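Local structure of aldo-keto reductase family 1 member C1 (Caenorhabditis elegans, 1QWK) at residues 137-142 with 166-171; 241-246 with 277-282; 45-50 with 259-264. The protein probably acts as an NADPH-dependent aldo-keto reductase, reducing the carbonyl groups of aldehydes such as aldoses. One frame throughout, in Å; residues are numbered along the deposited sequence.

Contact 1 (137-142 with 166-171); sequences QFDAVY and LGLTPV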
ATOM      1  N   GLN A 137      -0.583 -21.386  -1.964  1.00 17.98           N
ATOM      2  CA  GLN A 137       0.289 -21.043  -3.088  1.00 17.77           C
ATOM      3  C   GLN A 137       1.334 -20.006  -2.675  1.00 18.65           C
ATOM      4  O   GLN A 137       2.462 -20.012  -3.174  1.00 17.93           O
ATOM      5  CB  GLN A 137      -0.521 -20.512  -4.275  1.00 18.38           C
ATOM      6  CG  GLN A 137      -1.474 -21.524  -4.892  1.00 20.20           C
ATOM      7  CD  GLN A 137      -1.999 -21.069  -6.234  1.00 20.42           C
ATOM      8  OE1 GLN A 137      -1.273 -21.074  -7.230  1.00 18.78           O
ATOM      9  NE2 GLN A 137      -3.257 -20.645  -6.264  1.00 20.43           N
ATOM     10  N   PHE A 138       0.958 -19.113  -1.765  1.00 16.76           N
ATOM     11  CA  PHE A 138       1.889 -18.095  -1.293  1.00 16.39           C
ATOM     12  C   PHE A 138       2.969 -18.749  -0.443  1.00 16.28           C
ATOM     13  O   PHE A 138       4.144 -18.378  -0.509  1.00 16.43           O
ATOM     14  CB  PHE A 138       1.135 -17.007  -0.513  1.00 16.64           C
ATOM     15  CG  PHE A 138       0.530 -15.955  -1.404  1.00 14.52           C
ATOM     16  CD1 PHE A 138       1.274 -14.836  -1.778  1.00 15.88           C
ATOM     17  CD2 PHE A 138      -0.735 -16.140  -1.968  1.00 14.42           C
ATOM     18  CE1 PHE A 138       0.776 -13.922  -2.700  1.00 16.39           C
ATOM     19  CE2 PHE A 138      -1.238 -15.230  -2.893  1.00 15.73           C
ATOM     20  CZ  PHE A 138      -0.480 -14.117  -3.266  1.00 16.05           C
ATOM     21  N   ASP A 139       2.564 -19.736   0.348  1.00 17.16           N
ATOM     22  CA  ASP A 139       3.501 -20.474   1.188  1.00 17.31           C
ATOM     23  C   ASP A 139       4.550 -21.107   0.271  1.00 18.56           C
ATOM     24  O   ASP A 139       5.746 -21.066   0.559  1.00 18.36           O
ATOM     25  CB  ASP A 139       2.748 -21.564   1.952  1.00 19.37           C
ATOM     26  CG  ASP A 139       3.674 -22.491   2.732  1.00 19.40           C
ATOM     27  OD1 ASP A 139       4.311 -22.033   3.702  1.00 20.47           O
ATOM     28  OD2 ASP A 139       3.767 -23.682   2.364  1.00 20.93           O
ATOM     29  N   ALA A 140       4.090 -21.670  -0.845  1.00 17.99           N
ATOM     30  CA  ALA A 140       4.973 -22.321  -1.807  1.00 18.83           C
ATOM     31  C   ALA A 140       5.983 -21.384  -2.468  1.00 19.91           C
ATOM     32  O   ALA A 140       7.160 -21.724  -2.568  1.00 19.75           O
ATOM     33  CB  ALA A 140       4.143 -23.029  -2.877  1.00 20.42           C
ATOM     34  N   VAL A 141       5.534 -20.219  -2.931  1.00 18.66           N
ATOM     35  CA  VAL A 141       6.453 -19.286  -3.579  1.00 18.98           C
ATOM     36  C   VAL A 141       7.459 -18.736  -2.570  1.00 19.04           C
ATOM     37  O   VAL A 141       8.607 -18.453  -2.916  1.00 19.86           O
ATOM     38  CB  VAL A 141       5.697 -18.127  -4.294  1.00 21.27           C
ATOM     39  CG1 VAL A 141       4.789 -18.707  -5.365  1.00 19.35           C
ATOM     40  CG2 VAL A 141       4.888 -17.299  -3.297  1.00 20.58           C
ATOM     41  N   TYR A 142       7.028 -18.594  -1.319  1.00 17.56           N
ATOM     42  CA  TYR A 142       7.908 -18.118  -0.255  1.00 18.40           C
ATOM     43  C   TYR A 142       9.008 -19.153  -0.029  1.00 18.72           C
ATOM     44  O   TYR A 142      10.190 -18.819   0.020  1.00 20.23           O
ATOM     45  CB  TYR A 142       7.118 -17.933   1.045  1.00 18.25           C
ATOM     46  CG  TYR A 142       7.972 -17.546   2.236  1.00 17.33           C
ATOM     47  CD1 TYR A 142       8.531 -16.271   2.340  1.00 17.56           C
ATOM     48  CD2 TYR A 142       8.226 -18.461   3.256  1.00 18.41           C
ATOM     49  CE1 TYR A 142       9.324 -15.920   3.439  1.00 19.94           C
ATOM     50  CE2 TYR A 142       9.013 -18.126   4.354  1.00 17.97           C
ATOM     51  CZ  TYR A 142       9.559 -16.856   4.441  1.00 18.97           C
ATOM     52  OH  TYR A 142      10.333 -16.521   5.533  1.00 19.10           O
ATOM     53  N   LEU A 166      -3.769 -22.618   9.010  1.00 20.62           N
ATOM     54  CA  LEU A 166      -3.198 -23.700   8.215  1.00 19.76           C
ATOM     55  C   LEU A 166      -1.870 -24.203   8.766  1.00 20.27           C
ATOM     56  O   LEU A 166      -1.451 -25.321   8.464  1.00 21.20           O
ATOM     57  CB  LEU A 166      -2.995 -23.243   6.773  1.00 19.71           C
ATOM     58  CG  LEU A 166      -4.252 -22.879   5.985  1.00 20.93           C
ATOM     59  CD1 LEU A 166      -3.854 -22.441   4.580  1.00 21.08           C
ATOM     60  CD2 LEU A 166      -5.188 -24.077   5.923  1.00 21.33           C
ATOM     61  N   GLY A 167      -1.203 -23.371   9.557  1.00 19.91           N
ATOM     62  CA  GLY A 167       0.067 -23.770  10.132  1.00 21.45           C
ATOM     63  C   GLY A 167       1.217 -23.728   9.143  1.00 21.23           C
ATOM     64  O   GLY A 167       2.230 -24.401   9.332  1.00 22.12           O
ATOM     65  N   LEU A 168       1.061 -22.948   8.080  1.00 19.62           N
ATOM     66  CA  LEU A 168       2.109 -22.813   7.076  1.00 18.73           C
ATOM     67  C   LEU A 168       2.842 -21.499   7.350  1.00 20.15           C
ATOM     68  O   LEU A 168       2.846 -21.008   8.483  1.00 19.86           O
ATOM     69  CB  LEU A 168       1.496 -22.795   5.668  1.00 18.93           C
ATOM     70  CG  LEU A 168       0.590 -23.981   5.318  1.00 20.60           C
ATOM     71  CD1 LEU A 168       0.028 -23.801   3.913  1.00 22.21           C
ATOM     72  CD2 LEU A 168       1.385 -25.283   5.420  1.00 19.99           C
ATOM     73  N   THR A 169       3.468 -20.932   6.325  1.00 19.10           N
ATOM     74  CA  THR A 169       4.174 -19.668   6.488  1.00 18.52           C
ATOM     75  C   THR A 169       3.181 -18.623   7.000  1.00 18.13           C
ATOM     76  O   THR A 169       2.077 -18.497   6.475  1.00 17.95           O
ATOM     77  CB  THR A 169       4.775 -19.194   5.141  1.00 19.43           C
ATOM     78  OG1 THR A 169       5.745 -20.153   4.697  1.00 19.98           O
ATOM     79  CG2 THR A 169       5.450 -17.837   5.298  1.00 20.90           C
ATOM     80  N   PRO A 170       3.545 -17.888   8.058  1.00 19.67           N
ATOM     81  CA  PRO A 170       2.641 -16.866   8.593  1.00 19.15           C
ATOM     82  C   PRO A 170       2.431 -15.718   7.609  1.00 20.54           C
ATOM     83  O   PRO A 170       3.246 -15.503   6.709  1.00 19.14           O
ATOM     84  CB  PRO A 170       3.360 -16.395   9.856  1.00 20.88           C
ATOM     85  CG  PRO A 170       4.080 -17.631  10.305  1.00 23.36           C
ATOM     86  CD  PRO A 170       4.642 -18.163   9.001  1.00 21.46           C
ATOM     87  N   VAL A 171       1.325 -15.000   7.762  1.00 18.33           N
ATOM     88  CA  VAL A 171       1.063 -13.841   6.919  1.00 17.55           C
ATOM     89  C   VAL A 171       1.995 -12.772   7.499  1.00 17.57           C
ATOM     90  O   VAL A 171       1.897 -12.440   8.679  1.00 18.01           O
ATOM     91  CB  VAL A 171      -0.406 -13.389   7.041  1.00 17.76           C
ATOM     92  CG1 VAL A 171      -0.611 -12.072   6.305  1.00 16.25           C
ATOM     93  CG2 VAL A 171      -1.326 -14.465   6.466  1.00 20.00           C
TER

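Contact 2 (241-246 with 277-282); sequences THKTPA and FDFSLT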
ATOM      1  N   THR A 241       2.869  22.454  14.602  1.00 26.16           N
ATOM      2  CA  THR A 241       4.127  21.762  14.331  1.00 25.29           C
ATOM      3  C   THR A 241       4.893  22.345  13.152  1.00 25.72           C
ATOM      4  O   THR A 241       6.023  21.937  12.873  1.00 25.31           O
ATOM      5  CB  THR A 241       3.871  20.280  14.032  1.00 25.82           C
ATOM      6  OG1 THR A 241       2.997  20.174  12.900  1.00 23.12           O
ATOM      7  CG2 THR A 241       3.230  19.600  15.229  1.00 25.80           C
ATOM      8  N   HIS A 242       4.272  23.296  12.461  1.00 25.67           N
ATOM      9  CA  HIS A 242       4.884  23.926  11.298  1.00 25.71           C
ATOM     10  C   HIS A 242       5.106  22.881  10.201  1.00 25.66           C
ATOM     11  O   HIS A 242       6.077  22.945   9.440  1.00 25.73           O
ATOM     12  CB  HIS A 242       6.210  24.591  11.685  1.00 28.34           C
ATOM     13  CG  HIS A 242       6.091  25.549  12.833  1.00 30.44           C
ATOM     14  ND1 HIS A 242       5.219  26.615  12.824  1.00 31.97           N
ATOM     15  CD2 HIS A 242       6.724  25.591  14.029  1.00 31.74           C
ATOM     16  CE1 HIS A 242       5.318  27.274  13.965  1.00 31.27           C
ATOM     17  NE2 HIS A 242       6.225  26.672  14.714  1.00 32.69           N
ATOM     18  N   LYS A 243       4.201  21.909  10.141  1.00 23.93           N
ATOM     19  CA  LYS A 243       4.249  20.853   9.131  1.00 23.47           C
ATOM     20  C   LYS A 243       3.002  21.025   8.264  1.00 23.72           C
ATOM     21  O   LYS A 243       2.093  21.774   8.626  1.00 25.06           O
ATOM     22  CB  LYS A 243       4.236  19.466   9.794  1.00 23.28           C
ATOM     23  CG  LYS A 243       5.398  19.213  10.756  1.00 24.12           C
ATOM     24  CD  LYS A 243       6.754  19.248  10.049  1.00 26.53           C
ATOM     25  CE  LYS A 243       6.923  18.077   9.094  1.00 28.31           C
ATOM     26  NZ  LYS A 243       8.240  18.132   8.395  1.00 29.09           N
ATOM     27  N   THR A 244       2.952  20.352   7.118  1.00 21.69           N
ATOM     28  CA  THR A 244       1.780  20.472   6.257  1.00 20.90           C
ATOM     29  C   THR A 244       0.735  19.450   6.678  1.00 20.18           C
ATOM     30  O   THR A 244       1.055  18.457   7.338  1.00 18.17           O
ATOM     31  CB  THR A 244       2.119  20.217   4.773  1.00 22.38           C
ATOM     32  OG1 THR A 244       2.415  18.828   4.591  1.00 20.97           O
ATOM     33  CG2 THR A 244       3.325  21.046   4.345  1.00 22.32           C
ATOM     34  N   PRO A 245      -0.535  19.691   6.319  1.00 19.71           N
ATOM     35  CA  PRO A 245      -1.620  18.767   6.666  1.00 19.99           C
ATOM     36  C   PRO A 245      -1.320  17.346   6.194  1.00 19.96           C
ATOM     37  O   PRO A 245      -1.593  16.376   6.902  1.00 18.89           O
ATOM     38  CB  PRO A 245      -2.818  19.374   5.949  1.00 19.76           C
ATOM     39  CG  PRO A 245      -2.549  20.850   6.099  1.00 21.00           C
ATOM     40  CD  PRO A 245      -1.075  20.948   5.765  1.00 21.38           C
ATOM     41  N   ALA A 246      -0.762  17.230   4.991  1.00 18.73           N
ATOM     42  CA  ALA A 246      -0.419  15.922   4.447  1.00 19.20           C
ATOM     43  C   ALA A 246       0.629  15.227   5.317  1.00 19.97           C
ATOM     44  O   ALA A 246       0.510  14.038   5.617  1.00 19.64           O
ATOM     45  CB  ALA A 246       0.099  16.060   3.014  1.00 19.57           C
ATOM     46  N   PHE A 277       9.945  12.766   9.285  1.00 21.27           N
ATOM     47  CA  PHE A 277      10.776  12.149  10.313  1.00 21.42           C
ATOM     48  C   PHE A 277      11.421  13.130  11.288  1.00 23.30           C
ATOM     49  O   PHE A 277      12.298  12.751  12.066  1.00 24.59           O
ATOM     50  CB  PHE A 277      11.848  11.286   9.646  1.00 21.02           C
ATOM     51  CG  PHE A 277      11.286  10.139   8.848  1.00 20.65           C
ATOM     52  CD1 PHE A 277      10.675   9.064   9.491  1.00 20.95           C
ATOM     53  CD2 PHE A 277      11.343  10.146   7.456  1.00 21.73           C
ATOM     54  CE1 PHE A 277      10.127   8.011   8.762  1.00 19.99           C
ATOM     55  CE2 PHE A 277      10.797   9.097   6.715  1.00 21.87           C
ATOM     56  CZ  PHE A 277      10.187   8.026   7.371  1.00 20.48           C
ATOM     57  N   ASP A 278      10.969  14.380  11.265  1.00 23.96           N
ATOM     58  CA  ASP A 278      11.516  15.397  12.153  1.00 25.31           C
ATOM     59  C   ASP A 278      10.572  15.715  13.309  1.00 25.02           C
ATOM     60  O   ASP A 278      10.764  16.697  14.027  1.00 24.76           O
ATOM     61  CB  ASP A 278      11.822  16.666  11.361  1.00 26.96           C
ATOM     62  CG  ASP A 278      10.585  17.276  10.746  1.00 30.61           C
ATOM     63  OD1 ASP A 278       9.591  16.542  10.562  1.00 31.35           O
ATOM     64  OD2 ASP A 278      10.609  18.486  10.437  1.00 35.63           O
ATOM     65  N   PHE A 279       9.551  14.882  13.485  1.00 23.87           N
ATOM     66  CA  PHE A 279       8.583  15.055  14.565  1.00 22.05           C
ATOM     67  C   PHE A 279       7.817  13.754  14.772  1.00 22.31           C
ATOM     68  O   PHE A 279       7.974  12.814  13.996  1.00 21.13           O
ATOM     69  CB  PHE A 279       7.605  16.202  14.248  1.00 23.59           C
ATOM     70  CG  PHE A 279       6.543  15.855  13.226  1.00 23.87           C
ATOM     71  CD1 PHE A 279       5.192  16.003  13.539  1.00 24.18           C
ATOM     72  CD2 PHE A 279       6.888  15.449  11.941  1.00 23.45           C
ATOM     73  CE1 PHE A 279       4.197  15.745  12.586  1.00 25.48           C
ATOM     74  CE2 PHE A 279       5.903  15.188  10.980  1.00 24.80           C
ATOM     75  CZ  PHE A 279       4.556  15.343  11.304  1.00 23.18           C
ATOM     76  N   SER A 280       7.010  13.697  15.829  1.00 20.68           N
ATOM     77  CA  SER A 280       6.211  12.516  16.124  1.00 20.79           C
ATOM     78  C   SER A 280       4.953  12.922  16.883  1.00 21.26           C
ATOM     79  O   SER A 280       4.901  13.991  17.506  1.00 20.96           O
ATOM     80  CB  SER A 280       7.006  11.507  16.960  1.00 21.78           C
ATOM     81  OG  SER A 280       7.256  12.011  18.261  1.00 22.37           O
ATOM     82  N   LEU A 281       3.942  12.063  16.824  1.00 21.85           N
ATOM     83  CA  LEU A 281       2.675  12.322  17.494  1.00 22.23           C
ATOM     84  C   LEU A 281       2.492  11.458  18.738  1.00 21.71           C
ATOM     85  O   LEU A 281       2.732  10.253  18.716  1.00 21.52           O
ATOM     86  CB  LEU A 281       1.518  12.081  16.520  1.00 23.58           C
ATOM     87  CG  LEU A 281       1.536  12.940  15.252  1.00 25.93           C
ATOM     88  CD1 LEU A 281       0.295  12.641  14.415  1.00 26.36           C
ATOM     89  CD2 LEU A 281       1.589  14.414  15.627  1.00 28.37           C
ATOM     90  N   THR A 282       2.069  12.091  19.827  1.00 21.45           N
ATOM     91  CA  THR A 282       1.833  11.392  21.086  1.00 21.57           C
ATOM     92  C   THR A 282       0.436  10.784  21.064  1.00 21.90           C
ATOM     93  O   THR A 282      -0.353  11.073  20.169  1.00 21.34           O
ATOM     94  CB  THR A 282       1.892  12.360  22.274  1.00 21.65           C
ATOM     95  OG1 THR A 282       0.809  13.293  22.170  1.00 21.50           O
ATOM     96  CG2 THR A 282       3.211  13.119  22.280  1.00 20.95           C
TER

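Contact 3 (45-50 with 259-264); sequences LIDTAS and AILPKS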
ATOM      1  N   LEU A  45      11.441   1.896  -0.613  1.00 16.37           N
ATOM      2  CA  LEU A  45      10.425   0.883  -0.903  1.00 16.41           C
ATOM      3  C   LEU A  45       9.561   1.364  -2.065  1.00 16.03           C
ATOM      4  O   LEU A  45       9.144   2.523  -2.108  1.00 16.44           O
ATOM      5  CB  LEU A  45       9.544   0.604   0.329  1.00 16.21           C
ATOM      6  CG  LEU A  45       8.475  -0.492   0.157  1.00 17.71           C
ATOM      7  CD1 LEU A  45       8.164  -1.161   1.494  1.00 18.97           C
ATOM      8  CD2 LEU A  45       7.208   0.122  -0.437  1.00 20.85           C
ATOM      9  N   ILE A  46       9.327   0.463  -3.014  1.00 15.84           N
ATOM     10  CA  ILE A  46       8.492   0.735  -4.179  1.00 17.99           C
ATOM     11  C   ILE A  46       7.381  -0.309  -4.172  1.00 17.00           C
ATOM     12  O   ILE A  46       7.650  -1.512  -4.129  1.00 17.45           O
ATOM     13  CB  ILE A  46       9.279   0.599  -5.513  1.00 18.10           C
ATOM     14  CG1 ILE A  46      10.484   1.553  -5.519  1.00 21.62           C
ATOM     15  CG2 ILE A  46       8.356   0.900  -6.694  1.00 19.23           C
ATOM     16  CD1 ILE A  46      10.139   3.003  -5.231  1.00 24.09           C
ATOM     17  N   ASP A  47       6.135   0.153  -4.208  1.00 17.72           N
ATOM     18  CA  ASP A  47       4.978  -0.736  -4.185  1.00 18.28           C
ATOM     19  C   ASP A  47       4.277  -0.744  -5.535  1.00 16.72           C
ATOM     20  O   ASP A  47       3.873   0.303  -6.038  1.00 18.53           O
ATOM     21  CB  ASP A  47       3.986  -0.274  -3.113  1.00 20.69           C
ATOM     22  CG  ASP A  47       2.821  -1.222  -2.955  1.00 21.53           C
ATOM     23  OD1 ASP A  47       2.923  -2.167  -2.137  1.00 23.26           O
ATOM     24  OD2 ASP A  47       1.807  -1.043  -3.663  1.00 23.43           O
ATOM     25  N   THR A  48       4.136  -1.928  -6.118  1.00 18.02           N
ATOM     26  CA  THR A  48       3.486  -2.061  -7.408  1.00 18.78           C
ATOM     27  C   THR A  48       2.525  -3.245  -7.398  1.00 18.93           C
ATOM     28  O   THR A  48       2.261  -3.836  -6.345  1.00 17.78           O
ATOM     29  CB  THR A  48       4.539  -2.232  -8.532  1.00 20.66           C
ATOM     30  OG1 THR A  48       3.893  -2.184  -9.809  1.00 24.41           O
ATOM     31  CG2 THR A  48       5.275  -3.549  -8.381  1.00 23.48           C
ATOM     32  N   ALA A  49       1.999  -3.582  -8.571  1.00 18.65           N
ATOM     33  CA  ALA A  49       1.060  -4.688  -8.707  1.00 19.33           C
ATOM     34  C   ALA A  49       0.980  -5.079 -10.171  1.00 19.31           C
ATOM     35  O   ALA A  49       1.083  -4.224 -11.051  1.00 20.93           O
ATOM     36  CB  ALA A  49      -0.320  -4.269  -8.206  1.00 17.70           C
ATOM     37  N   SER A  50       0.794  -6.365 -10.438  1.00 20.50           N
ATOM     38  CA  SER A  50       0.712  -6.814 -11.818  1.00 19.96           C
ATOM     39  C   SER A  50      -0.406  -6.087 -12.566  1.00 21.15           C
ATOM     40  O   SER A  50      -0.256  -5.751 -13.740  1.00 19.86           O
ATOM     41  CB  SER A  50       0.485  -8.330 -11.886  1.00 21.91           C
ATOM     42  OG  SER A  50      -0.782  -8.689 -11.369  1.00 24.87           O
ATOM     43  N   ALA A 259       3.011   1.082   8.154  1.00 19.46           N
ATOM     44  CA  ALA A 259       3.926   1.534   7.119  1.00 18.21           C
ATOM     45  C   ALA A 259       2.977   2.329   6.218  1.00 19.18           C
ATOM     46  O   ALA A 259       1.760   2.110   6.259  1.00 20.81           O
ATOM     47  CB  ALA A 259       4.521   0.354   6.362  1.00 17.88           C
ATOM     48  N   ILE A 260       3.508   3.244   5.414  1.00 17.12           N
ATOM     49  CA  ILE A 260       2.662   4.065   4.545  1.00 17.53           C
ATOM     50  C   ILE A 260       3.099   4.063   3.085  1.00 18.23           C
ATOM     51  O   ILE A 260       4.276   3.875   2.778  1.00 17.59           O
ATOM     52  CB  ILE A 260       2.619   5.531   5.034  1.00 17.53           C
ATOM     53  CG1 ILE A 260       4.031   6.121   5.059  1.00 17.33           C
ATOM     54  CG2 ILE A 260       1.974   5.592   6.421  1.00 19.09           C
ATOM     55  CD1 ILE A 260       4.096   7.584   5.520  1.00 19.21           C
ATOM     56  N   LEU A 261       2.131   4.291   2.197  1.00 19.80           N
ATOM     57  CA  LEU A 261       2.354   4.313   0.753  1.00 21.55           C
ATOM     58  C   LEU A 261       1.706   5.506   0.050  1.00 22.93           C
ATOM     59  O   LEU A 261       0.739   5.340  -0.687  1.00 24.94           O
ATOM     60  CB  LEU A 261       1.806   3.032   0.112  1.00 20.72           C
ATOM     61  CG  LEU A 261       2.465   1.705   0.470  1.00 20.71           C
ATOM     62  CD1 LEU A 261       1.705   0.551  -0.195  1.00 20.73           C
ATOM     63  CD2 LEU A 261       3.917   1.719   0.021  1.00 21.50           C
ATOM     64  N   PRO A 262       2.223   6.725   0.275  1.00 24.59           N
ATOM     65  CA  PRO A 262       1.645   7.904  -0.384  1.00 26.73           C
ATOM     66  C   PRO A 262       1.699   7.719  -1.908  1.00 30.39           C
ATOM     67  O   PRO A 262       2.722   7.282  -2.444  1.00 30.68           O
ATOM     68  CB  PRO A 262       2.536   9.046   0.112  1.00 26.83           C
ATOM     69  CG  PRO A 262       3.851   8.363   0.397  1.00 25.28           C
ATOM     70  CD  PRO A 262       3.396   7.094   1.081  1.00 24.87           C
ATOM     71  N   LYS A 263       0.602   8.060  -2.588  1.00 31.23           N
ATOM     72  CA  LYS A 263       0.472   7.904  -4.045  1.00 33.50           C
ATOM     73  C   LYS A 263       0.996   9.049  -4.913  1.00 34.96           C
ATOM     74  O   LYS A 263       1.096   8.909  -6.134  1.00 35.33           O
ATOM     75  CB  LYS A 263      -0.998   7.664  -4.418  1.00 34.78           C
ATOM     76  CG  LYS A 263      -1.910   8.868  -4.162  1.00 36.52           C
ATOM     77  CD  LYS A 263      -3.318   8.653  -4.705  1.00 37.81           C
ATOM     78  CE  LYS A 263      -4.219   9.851  -4.430  1.00 40.02           C
ATOM     79  NZ  LYS A 263      -5.593   9.674  -4.997  1.00 40.99           N
ATOM     80  N   SER A 264       1.310  10.178  -4.292  1.00 36.34           N
ATOM     81  CA  SER A 264       1.811  11.340  -5.021  1.00 38.52           C
ATOM     82  C   SER A 264       2.804  10.953  -6.118  1.00 39.21           C
ATOM     83  O   SER A 264       3.659  10.093  -5.914  1.00 41.35           O
ATOM     84  CB  SER A 264       2.470  12.316  -4.048  1.00 38.15           C
ATOM     85  OG  SER A 264       1.547  12.739  -3.057  1.00 39.08           O
TER

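Contact 1 (137-142 with 166-171)
Asp139 and Thr169 meet through a single carboxylate oxygen that accepts two hydrogen bonds from one residue. The hydroxyl Thr169 OG1 donates to Asp139 OD1 over 2.6 Å, arriving on the anti side of the carboxylate and 21° out of its plane. The backbone Thr169 N reaches the same Asp139 OD1 at 3.0 Å, from well above the plane (41° out of it). Because both donors belong to Thr169, the backbone N-H and the hydroxyl grip one oxygen together; the two bonds hold the hydroxyl's rotation and tether the backbone of Thr169 to the helix. Thr169 can use both because OG1 lies beside its own backbone N (chi1 -63°), which sets the methyl CG2 anti to that N, facing Tyr142. That methyl sits over one face of the Tyr142 ring, 3.9 Å from CG2 to the ring centroid in a CH-pi contact, while Thr169 OG1 comes within 3.3 Å of Tyr142 CD2. The phenol oxygen of Tyr142 has its partner elsewhere, at Asn12. Leu168 packs against the same carboxylate with its aliphatic atoms: its CB lies 3.5 Å from Asp139 OD1, and its CD1 is 4.0 Å from Asp139 CB, the two side chains crossing at about a right angle. The second carboxylate oxygen, Asp139 OD2, forms a salt bridge with Lys143 one helical turn further on, so the acid is held at both oxygens and probably stays ionised. Trp135 NE1, also on helix 131-143, donates a hydrogen bond to Thr169 O. The arrangement joins one outer helix of the barrel to the loop that carries the chain from helix 157-164 into strand 173-177, an alpha-to-beta connection of the TIM-barrel fold, away from the predicted active-site residues.

Contact 2 (241-246 with 277-282)
Lys243 lies across the face of Phe279 and ends at the carboxylate of Asp278, so one long side chain carries nearly the whole contact. The close-packed part is aliphatic against aromatic. Lys243 CG stands 3.9 Å from the centroid of the Phe279 ring and only 7° off its normal, a CH-pi contact almost exactly over the centre. Bent at its second and third torsions, the chain then passes from above the ring centre to its CE2 side, with Lys243 CE 3.6 Å from Phe279 CE2. Thr241 adds a looser touch, its CG2 4.4 Å from Phe279 CD1 in an oblique approach.

Further out, where Asp278 is exposed, the contact turns polar. Lys243 NZ makes a salt bridge to Asp278 OD1 at 3.0 Å, met on the syn side and 22° out of the carboxylate plane, with a weak second bond to Asp278 OD2 at 3.1 Å. The ammonium also donates to the backbone oxygen of Glu275, just after helix 267-274. Just before the lysine in the chain, His242 with its positive phi is the C-prime residue of a Schellman motif, in which Lys243 N bonds Ala238 O and His242 N bonds Glu239 O.

The chemistry implies a divided role for Lys243: its methylenes pack on the phenyl face, while its ammonium group, bonded to a carboxylate and a carbonyl oxygen toward solvent, probably stays charged.

Contact 3 (45-50 with 259-264)
Leu261 reaches into the barrel interior and meets Leu45 and Asp47 with its two methyl groups. The apolar part is methyl to methyl: Leu261 CD2 is 3.7 Å from Leu45 CD2, the one side chain running roughly perpendicular to the other. The same Leu261 CD2 lies 3.7 Å from Asp47 CB, so one methyl touches two residues that are next but one on strand 45-47.

Neither the 7.5 Å between the CA atoms of Asp47 and Leu261 nor the absence of hydrogen bonds between the segments fits neighbouring strands. In the closed barrel of this family the first and last strands come together, which would put strand 21-22 between the two; Leu21 indeed bonds the backbone of Leu45 and Asp47, and the inward side chains meet across the barrel interior.

The remaining contact is a methyl against a carboxylate, without a bond. Leu261 CD1 sits 3.5 Å from Asp47 CG and 3.6 Å from Asp47 OD1. Asp47 points toward Leu261, and with CG anti to the backbone N (chi1 -175°) its OD2 forms a salt bridge to Lys81, predicted to lower the pKa of Tyr52, the predicted proton donor; Asp47, Tyr52, Lys81 and His114 match the catalytic tetrad of aldo-keto reductases. Lys81 NZ also bonds Thr48 O.

How the contacts relate
From the N terminus the chain passes three short strands and helix 28-41 before strand 45-47, the opening half of contact 3, whose loop closes only at 259-264, more than 200 residues later. Contact 1 forms and closes entirely within that span, tying helix 131-143 to the approach to strand 173-177. Contact 2 opens at 241-246, before contact 3 has closed, and is completed at 277-282, so these two cross; helix 245-255 leads directly into strand 259-261. Contact 3 lies near the centre of the chain, whereas contacts 1 and 2 join outer elements on opposite sides of it. None touches another; contacts 2 and 3 approach to about 6 Å between nearest atoms.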